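PDB 4QMH: LP04448p from Drosophila melanogaster, which probably binds tubulin through its TOG domains, the fourth of which is described here, and helps drive microtubule polymerization as a member of the XMAP215 family. Local coordinates for residues E36-L41 against P60-R65; H64-S69 against T76-C81; S178-L183 against D219-A224. All blocks are in the same frame, centred on the assembly; numbering follows the deposited sequence.

How the interactions relate
Interactions 1 and 2 lie in the same end of the domain and share helix 58-66, which interaction 1 packs against helix 31-48 and interaction 2 against helix 71-88. Their centres are about 7 Å apart, and the two touch: Leu38 packs on Thr77 and Ile80, and Leu41 on Ile80. Both are core contacts. The first is purely aliphatic; the second adds a threonine and a cysteine to the leucines, while a salt bridge within 64-69 ties the turn beside it. Interaction 3 is about 39 Å from interaction 1, centre to centre, on the opposite side of the chain's centre. It joins helices 173-186 and 211-221 near the surface, where a glutamine amide oxygen sits over a proline ring.

Interaction 1 (E36-L41 against P60-R65); sequences EGLTKL and PALAHR
Two helices of the all-helical TOG domain, 31-48 and 58-66, meet here through Leu38, Leu41 and Leu62. Leu62 is the common partner. Its CD2 methyl lies 3.8 Å from CD2 of Leu41, methyl against methyl. The same Leu62 CD2 comes within 4.4 Å of CD2 of Leu38, a looser approach. Leu41 holds CG opposite its backbone N (chi1 177°), which extends CD2 toward Leu62. The two side chains meet at a slant. The backbones stay well apart, with CA of Leu38 and CA of Leu62 separated by 9.2 Å. All three leucines are buried. Ile80 of helix 71-88 touches both Leu38 and Leu41, and Leu99 of helix 96-106 backs Leu62. On helix 58-66 itself, His64 ND1 donates to Pro60 O at 3.1 Å from above the carbonyl plane. His64 N reaches the same oxygen from the opposite face, so the imidazole is tied back to its own helix. Such leucine packing between neighbouring helices, backed by further helices, fits the stacked helical HEAT repeats of which TOG domains are built.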
loop_
_atom_site.group_PDB
_atom_site.type_symbol
_atom_site.label_atom_id
_atom_site.label_comp_id
_atom_site.label_asym_id
_atom_site.label_seq_id
_atom_site.Cartn_x
_atom_site.Cartn_y
_atom_site.Cartn_z
ATOM N N GLU A 36 -20.689 6.080 13.865
ATOM C CA GLU A 36 -21.663 5.109 14.343
ATOM C C GLU A 36 -21.747 3.913 13.404
ATOM O O GLU A 36 -21.899 2.773 13.853
ATOM C CB GLU A 36 -23.037 5.753 14.519
ATOM C CG GLU A 36 -23.088 6.806 15.619
ATOM C CD GLU A 36 -22.800 6.234 16.994
ATOM O OE1 GLU A 36 -23.056 5.029 17.206
ATOM O OE2 GLU A 36 -22.329 6.996 17.866
ATOM N N GLY A 37 -21.657 4.171 12.104
ATOM C CA GLY A 37 -21.645 3.105 11.121
ATOM C C GLY A 37 -20.438 2.216 11.302
ATOM O O GLY A 37 -20.545 0.989 11.289
ATOM N N LEU A 38 -19.270 2.830 11.458
ATOM C CA LEU A 38 -18.059 2.050 11.677
ATOM C C LEU A 38 -18.147 1.272 12.986
ATOM O O LEU A 38 -17.640 0.159 13.075
ATOM C CB LEU A 38 -16.825 2.950 11.667
ATOM C CG LEU A 38 -16.574 3.676 10.345
ATOM C CD1 LEU A 38 -15.360 4.598 10.481
ATOM C CD2 LEU A 38 -16.378 2.685 9.230
ATOM N N THR A 39 -18.809 1.843 13.991
ATOM C CA THR A 39 -18.964 1.143 15.268
ATOM C C THR A 39 -19.751 -0.144 15.075
ATOM O O THR A 39 -19.386 -1.192 15.616
ATOM C CB THR A 39 -19.635 2.020 16.331
ATOM O OG1 THR A 39 -18.730 3.059 16.709
ATOM C CG2 THR A 39 -19.975 1.200 17.575
ATOM N N LYS A 40 -20.820 -0.068 14.291
ATOM C CA LYS A 40 -21.631 -1.250 13.998
ATOM C C LYS A 40 -20.819 -2.272 13.208
ATOM O O LYS A 40 -20.902 -3.472 13.469
ATOM C CB LYS A 40 -22.887 -0.877 13.212
ATOM C CG LYS A 40 -23.921 -0.063 14.010
ATOM C CD LYS A 40 -25.137 0.234 13.140
ATOM C CE LYS A 40 -26.229 0.947 13.911
ATOM N NZ LYS A 40 -25.871 2.347 14.241
ATOM N N LEU A 41 -20.035 -1.779 12.247
ATOM C CA LEU A 41 -19.201 -2.629 11.405
ATOM C C LEU A 41 -18.175 -3.398 12.228
ATOM O O LEU A 41 -17.960 -4.590 12.020
ATOM C CB LEU A 41 -18.484 -1.782 10.344
ATOM C CG LEU A 41 -17.544 -2.610 9.467
ATOM C CD1 LEU A 41 -18.302 -3.699 8.728
ATOM C CD2 LEU A 41 -16.819 -1.718 8.499
ATOM N N PRO A 60 -15.345 -0.831 -1.390
ATOM C CA PRO A 60 -15.310 0.545 -1.895
ATOM C C PRO A 60 -15.791 1.546 -0.839
ATOM O O PRO A 60 -15.279 2.666 -0.765
ATOM C CB PRO A 60 -16.269 0.511 -3.087
ATOM C CG PRO A 60 -16.377 -0.933 -3.469
ATOM C CD PRO A 60 -16.206 -1.709 -2.200
ATOM N N ALA A 61 -16.746 1.125 -0.019
ATOM C CA ALA A 61 -17.238 1.966 1.068
ATOM C C ALA A 61 -16.115 2.301 2.043
ATOM O O ALA A 61 -15.955 3.455 2.430
ATOM C CB ALA A 61 -18.387 1.285 1.793
ATOM N N LEU A 62 -15.341 1.289 2.434
ATOM C CA LEU A 62 -14.202 1.519 3.327
ATOM C C LEU A 62 -13.118 2.372 2.685
ATOM O O LEU A 62 -12.453 3.156 3.367
ATOM C CB LEU A 62 -13.589 0.200 3.801
ATOM C CG LEU A 62 -14.409 -0.599 4.811
ATOM C CD1 LEU A 62 -13.737 -1.931 5.087
ATOM C CD2 LEU A 62 -14.547 0.209 6.095
ATOM N N ALA A 63 -12.938 2.217 1.381
ATOM C CA ALA A 63 -11.929 2.995 0.668
ATOM C C ALA A 63 -12.192 4.500 0.822
ATOM O O ALA A 63 -11.270 5.284 1.106
ATOM C CB ALA A 63 -11.887 2.589 -0.795
ATOM N N HIS A 64 -13.450 4.898 0.677
ATOM C CA HIS A 64 -13.814 6.294 0.889
ATOM C C HIS A 64 -13.508 6.748 2.321
ATOM O O HIS A 64 -13.077 7.884 2.553
ATOM C CB HIS A 64 -15.294 6.521 0.579
ATOM C CG HIS A 64 -15.610 6.603 -0.880
ATOM N ND1 HIS A 64 -16.167 5.556 -1.580
ATOM C CD2 HIS A 64 -15.466 7.615 -1.768
ATOM C CE1 HIS A 64 -16.346 5.915 -2.839
ATOM N NE2 HIS A 64 -15.928 7.160 -2.980
ATOM N N ARG A 65 -13.744 5.872 3.296
ATOM C CA ARG A 65 -13.496 6.261 4.685
ATOM C C ARG A 65 -12.002 6.357 5.022
ATOM O O ARG A 65 -11.602 7.118 5.901
ATOM C CB ARG A 65 -14.240 5.319 5.651
ATOM C CG ARG A 65 -15.748 5.234 5.358
ATOM C CD ARG A 65 -16.580 6.420 5.880
ATOM N NE ARG A 65 -16.286 7.701 5.238
ATOM C CZ ARG A 65 -16.800 8.114 4.082
ATOM N NH1 ARG A 65 -17.647 7.348 3.404
ATOM N NH2 ARG A 65 -16.479 9.312 3.608
#

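Interaction 2 (H64-S69 against T76-C81); sequences HRLVDS and TTLAIC
Leu66, Thr77 and Arg65 carry most of this contact between the end of helix 58-66 and helix 71-88. Leu66 lends the most surface. Its CD2 sits 3.6 Å from CG2 of Thr77 and equally near CD2 of Leu78; the Leu66 and Leu78 side chains cross at about a right angle. SG of Cys81 lies 4.2 Å from Leu66 CD2. Thr77 presents two different branches. With chi1 at -56°, its CG2 is anti to the backbone N and faces Leu66. Its OG1 lies 3.2 Å from CB of Arg65 but is hydrogen-bonded to Ile73 O in its own helix. Arg65 starts toward Thr77, then bends at chi2 and chi3 and leads away. Its NE donates to Asp68 OD2 at 2.7 Å, and its NH2 reaches the same oxygen at 3.0 Å. This is a side-on salt bridge, with the oxygen in the guanidinium plane. Arg34 of helix 31-48 also pairs with that oxygen. With an alanine in place of Arg65, buried Asp68 OD2 would probably lose two donors, keeping Arg34 as arginine partner, and the turn would be less firmly held. The chemistry implies a division of labour: aliphatic groups join the helices, and charge pins the turn.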
loop_
_atom_site.group_PDB
_atom_site.type_symbol
_atom_site.label_atom_id
_atom_site.label_comp_id
_atom_site.label_asym_id
_atom_site.label_seq_id
_atom_site.Cartn_x
_atom_site.Cartn_y
_atom_site.Cartn_z
ATOM N N HIS A 64 -13.450 4.898 0.677
ATOM C CA HIS A 64 -13.814 6.294 0.889
ATOM C C HIS A 64 -13.508 6.748 2.321
ATOM O O HIS A 64 -13.077 7.884 2.553
ATOM C CB HIS A 64 -15.294 6.521 0.579
ATOM C CG HIS A 64 -15.610 6.603 -0.880
ATOM N ND1 HIS A 64 -16.167 5.556 -1.580
ATOM C CD2 HIS A 64 -15.466 7.615 -1.768
ATOM C CE1 HIS A 64 -16.346 5.915 -2.839
ATOM N NE2 HIS A 64 -15.928 7.160 -2.980
ATOM N N ARG A 65 -13.744 5.872 3.296
ATOM C CA ARG A 65 -13.496 6.261 4.685
ATOM C C ARG A 65 -12.002 6.357 5.022
ATOM O O ARG A 65 -11.602 7.118 5.901
ATOM C CB ARG A 65 -14.240 5.319 5.651
ATOM C CG ARG A 65 -15.748 5.234 5.358
ATOM C CD ARG A 65 -16.580 6.420 5.880
ATOM N NE ARG A 65 -16.286 7.701 5.238
ATOM C CZ ARG A 65 -16.800 8.114 4.082
ATOM N NH1 ARG A 65 -17.647 7.348 3.404
ATOM N NH2 ARG A 65 -16.479 9.312 3.608
ATOM N N LEU A 66 -11.170 5.592 4.313
ATOM C CA LEU A 66 -9.727 5.669 4.509
ATOM C C LEU A 66 -9.210 7.063 4.157
ATOM O O LEU A 66 -8.197 7.503 4.699
ATOM C CB LEU A 66 -9.013 4.620 3.640
ATOM C CG LEU A 66 -9.063 3.172 4.134
ATOM C CD1 LEU A 66 -8.503 2.210 3.091
ATOM C CD2 LEU A 66 -8.282 3.061 5.431
ATOM N N VAL A 67 -9.905 7.719 3.227
ATOM C CA VAL A 67 -9.568 9.088 2.808
ATOM C C VAL A 67 -10.640 10.087 3.243
ATOM O O VAL A 67 -10.926 11.074 2.556
ATOM C CB VAL A 67 -9.348 9.183 1.275
ATOM C CG1 VAL A 67 -8.218 8.262 0.857
ATOM C CG2 VAL A 67 -10.626 8.864 0.501
ATOM N N ASP A 68 -11.245 9.816 4.394
ATOM C CA ASP A 68 -12.266 10.698 4.943
ATOM C C ASP A 68 -11.671 12.069 5.245
ATOM O O ASP A 68 -10.499 12.184 5.588
ATOM C CB ASP A 68 -12.825 10.087 6.230
ATOM C CG ASP A 68 -14.199 10.626 6.588
ATOM O OD1 ASP A 68 -14.278 11.688 7.234
ATOM O OD2 ASP A 68 -15.198 9.969 6.239
ATOM N N SER A 69 -12.498 13.106 5.162
ATOM C CA SER A 69 -12.039 14.451 5.486
ATOM C C SER A 69 -11.909 14.653 7.000
ATOM O O SER A 69 -11.252 15.583 7.465
ATOM C CB SER A 69 -12.968 15.492 4.865
ATOM O OG SER A 69 -14.302 15.288 5.299
ATOM N N THR A 76 -9.921 5.502 12.422
ATOM C CA THR A 76 -10.766 4.390 12.830
ATOM C C THR A 76 -10.852 3.366 11.704
ATOM O O THR A 76 -10.821 2.147 11.939
ATOM C CB THR A 76 -12.177 4.872 13.224
ATOM O OG1 THR A 76 -12.074 5.722 14.377
ATOM C CG2 THR A 76 -13.081 3.680 13.567
ATOM N N THR A 77 -10.956 3.861 10.476
ATOM C CA THR A 77 -11.071 2.991 9.311
ATOM C C THR A 77 -9.807 2.144 9.116
ATOM O O THR A 77 -9.896 0.971 8.754
ATOM C CB THR A 77 -11.440 3.792 8.035
ATOM O OG1 THR A 77 -12.653 4.523 8.265
ATOM C CG2 THR A 77 -11.611 2.887 6.842
ATOM N N LEU A 78 -8.628 2.713 9.373
ATOM C CA LEU A 78 -7.404 1.917 9.300
ATOM C C LEU A 78 -7.468 0.752 10.287
ATOM O O LEU A 78 -7.144 -0.381 9.932
ATOM C CB LEU A 78 -6.159 2.770 9.557
ATOM C CG LEU A 78 -5.785 3.746 8.440
ATOM C CD1 LEU A 78 -4.839 4.816 8.988
ATOM C CD2 LEU A 78 -5.168 3.020 7.230
ATOM N N ALA A 79 -7.901 1.040 11.515
ATOM C CA ALA A 79 -8.059 0.006 12.536
ATOM C C ALA A 79 -9.026 -1.068 12.065
ATOM O O ALA A 79 -8.777 -2.262 12.242
ATOM C CB ALA A 79 -8.541 0.622 13.853
ATOM N N ILE A 80 -10.144 -0.653 11.477
ATOM C CA ILE A 80 -11.112 -1.629 10.967
ATOM C C ILE A 80 -10.549 -2.488 9.842
ATOM O O ILE A 80 -10.811 -3.692 9.777
ATOM C CB ILE A 80 -12.407 -0.945 10.506
ATOM C CG1 ILE A 80 -13.203 -0.477 11.725
ATOM C CG2 ILE A 80 -13.245 -1.906 9.674
ATOM C CD1 ILE A 80 -14.329 0.471 11.382
ATOM N N CYS A 81 -9.760 -1.884 8.959
ATOM C CA CYS A 81 -9.173 -2.652 7.869
ATOM C C CYS A 81 -8.180 -3.681 8.395
ATOM O O CYS A 81 -8.072 -4.767 7.846
ATOM C CB CYS A 81 -8.514 -1.739 6.833
ATOM S SG CYS A 81 -9.702 -0.818 5.861
#

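Interaction 3 (S178-L183 against D219-A224); sequences SMVPHL and DKQKPA
Gln221, in the last turn of helix 211-221, reaches across to Pro181 and Val180 of helix 173-186. Its CB points toward the other helix but is still too distant to touch it. CG is anti to the carbonyl carbon (chi1 -62°). From there the chain runs extended, which carries the amide across to the other helix. CG itself makes no close approach. CD is the first atom to arrive, 4.1 Å from CG of Pro181. OE1 goes deepest. It lies over a face of the pyrrolidine ring, 3.7 Å from Pro181 CG and 3.8 Å from Pro181 CA. The same OE1 also brushes Val180 CG1 at 4.2 Å. NE2 lies 4.0 Å from CG of Pro181. The glutamine side chain crosses those of Pro181 and Val180 at about a right angle, so its end abuts them instead of lying alongside.

Pro181 has no N-H to give to the turn before it, and helix 173-186 is kinked there. Lys222 leaves the helical conformation with positive phi (49°), so Gln221 stands where its helix stops. Behind the contact, Val180 packs on Ala217 and Leu209.

Gln221 and Pro181 are both exposed, and this is a contact at the edge of the helix pair. Between these two segments the amide meets mainly the carbons of the proline ring, and the ring nitrogen near OE1 carries no hydrogen to offer it. This implies adhesion by van der Waals contact, with the amide oxygen set over one face of the ring.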
loop_
_atom_site.group_PDB
_atom_site.type_symbol
_atom_site.label_atom_id
_atom_site.label_comp_id
_atom_site.label_asym_id
_atom_site.label_seq_id
_atom_site.Cartn_x
_atom_site.Cartn_y
_atom_site.Cartn_z
ATOM N N SER A 178 7.477 0.698 -13.684
ATOM C CA SER A 178 6.732 1.942 -13.547
ATOM C C SER A 178 7.282 2.830 -12.426
ATOM O O SER A 178 7.020 4.031 -12.407
ATOM C CB SER A 178 5.237 1.673 -13.334
ATOM O OG SER A 178 4.984 1.185 -12.026
ATOM N N MET A 179 8.050 2.237 -11.516
ATOM C CA MET A 179 8.628 2.982 -10.396
ATOM C C MET A 179 9.936 3.650 -10.789
ATOM O O MET A 179 10.407 4.564 -10.118
ATOM C CB MET A 179 8.879 2.059 -9.214
ATOM C CG MET A 179 7.637 1.319 -8.750
ATOM S SD MET A 179 8.072 0.137 -7.472
ATOM C CE MET A 179 6.504 -0.731 -7.403
ATOM N N VAL A 180 10.538 3.182 -11.872
ATOM C CA VAL A 180 11.898 3.615 -12.198
ATOM C C VAL A 180 12.056 5.134 -12.448
ATOM O O VAL A 180 13.008 5.750 -11.967
ATOM C CB VAL A 180 12.495 2.783 -13.351
ATOM C CG1 VAL A 180 13.796 3.412 -13.842
ATOM C CG2 VAL A 180 12.736 1.343 -12.903
ATOM N N PRO A 181 11.124 5.755 -13.185
ATOM C CA PRO A 181 11.272 7.210 -13.340
ATOM C C PRO A 181 11.242 7.939 -12.005
ATOM O O PRO A 181 11.924 8.956 -11.830
ATOM C CB PRO A 181 10.053 7.597 -14.184
ATOM C CG PRO A 181 9.724 6.358 -14.952
ATOM C CD PRO A 181 10.030 5.219 -14.012
ATOM N N HIS A 182 10.467 7.425 -11.059
ATOM C CA HIS A 182 10.352 8.090 -9.763
ATOM C C HIS A 182 11.612 7.818 -8.956
ATOM O O HIS A 182 12.107 8.692 -8.261
ATOM C CB HIS A 182 9.102 7.621 -9.033
ATOM C CG HIS A 182 7.867 7.741 -9.866
ATOM N ND1 HIS A 182 7.333 8.959 -10.225
ATOM C CD2 HIS A 182 7.084 6.799 -10.441
ATOM C CE1 HIS A 182 6.261 8.761 -10.973
ATOM N NE2 HIS A 182 6.088 7.461 -11.119
ATOM N N LEU A 183 12.154 6.613 -9.078
ATOM C CA LEU A 183 13.407 6.306 -8.409
ATOM C C LEU A 183 14.491 7.268 -8.900
ATOM O O LEU A 183 15.251 7.825 -8.105
ATOM C CB LEU A 183 13.820 4.874 -8.722
ATOM C CG LEU A 183 15.149 4.432 -8.113
ATOM C CD1 LEU A 183 15.017 4.314 -6.620
ATOM C CD2 LEU A 183 15.529 3.092 -8.715
ATOM N N ASP A 219 19.193 5.373 -20.108
ATOM C CA ASP A 219 19.529 5.910 -21.421
ATOM C C ASP A 219 18.295 6.423 -22.163
ATOM O O ASP A 219 18.341 7.475 -22.797
ATOM C CB ASP A 219 20.235 4.849 -22.266
ATOM C CG ASP A 219 21.639 4.558 -21.783
ATOM O OD1 ASP A 219 22.248 5.446 -21.148
ATOM O OD2 ASP A 219 22.135 3.441 -22.043
ATOM N N LYS A 220 17.201 5.675 -22.095
ATOM C CA LYS A 220 15.994 6.040 -22.827
ATOM C C LYS A 220 15.292 7.254 -22.239
ATOM O O LYS A 220 14.849 8.141 -22.980
ATOM C CB LYS A 220 15.017 4.869 -22.913
ATOM C CG LYS A 220 13.655 5.277 -23.454
ATOM C CD LYS A 220 12.991 4.173 -24.264
ATOM C CE LYS A 220 12.524 3.022 -23.394
ATOM N NZ LYS A 220 11.724 2.019 -24.170
ATOM N N GLN A 221 15.199 7.301 -20.911
ATOM C CA GLN A 221 14.429 8.338 -20.243
ATOM C C GLN A 221 15.207 9.651 -20.118
ATOM O O GLN A 221 14.618 10.725 -19.945
ATOM C CB GLN A 221 13.946 7.830 -18.876
ATOM C CG GLN A 221 13.009 6.618 -19.009
ATOM C CD GLN A 221 12.712 5.922 -17.694
ATOM O OE1 GLN A 221 13.009 6.441 -16.619
ATOM N NE2 GLN A 221 12.117 4.736 -17.778
ATOM N N LYS A 222 16.531 9.568 -20.211
ATOM C CA LYS A 222 17.370 10.758 -20.172
ATOM C C LYS A 222 17.022 11.684 -19.010
ATOM O O LYS A 222 16.842 12.890 -19.206
ATOM C CB LYS A 222 17.249 11.535 -21.483
ATOM C CG LYS A 222 17.634 10.752 -22.723
ATOM C CD LYS A 222 17.527 11.636 -23.960
ATOM C CE LYS A 222 18.173 10.975 -25.161
ATOM N NZ LYS A 222 17.478 9.735 -25.554
ATOM N N PRO A 223 16.928 11.136 -17.786
ATOM C CA PRO A 223 16.635 12.044 -16.678
ATOM C C PRO A 223 17.843 12.935 -16.408
ATOM O O PRO A 223 18.927 12.674 -16.926
ATOM C CB PRO A 223 16.416 11.088 -15.498
ATOM C CG PRO A 223 17.289 9.927 -15.822
ATOM C CD PRO A 223 17.204 9.766 -17.316
ATOM N N ALA A 224 17.644 13.981 -15.614
ATOM C CA ALA A 224 18.732 14.832 -15.170
ATOM C C ALA A 224 19.634 14.051 -14.220
ATOM O O ALA A 224 19.206 13.051 -13.630
ATOM C CB ALA A 224 18.171 16.066 -14.470
#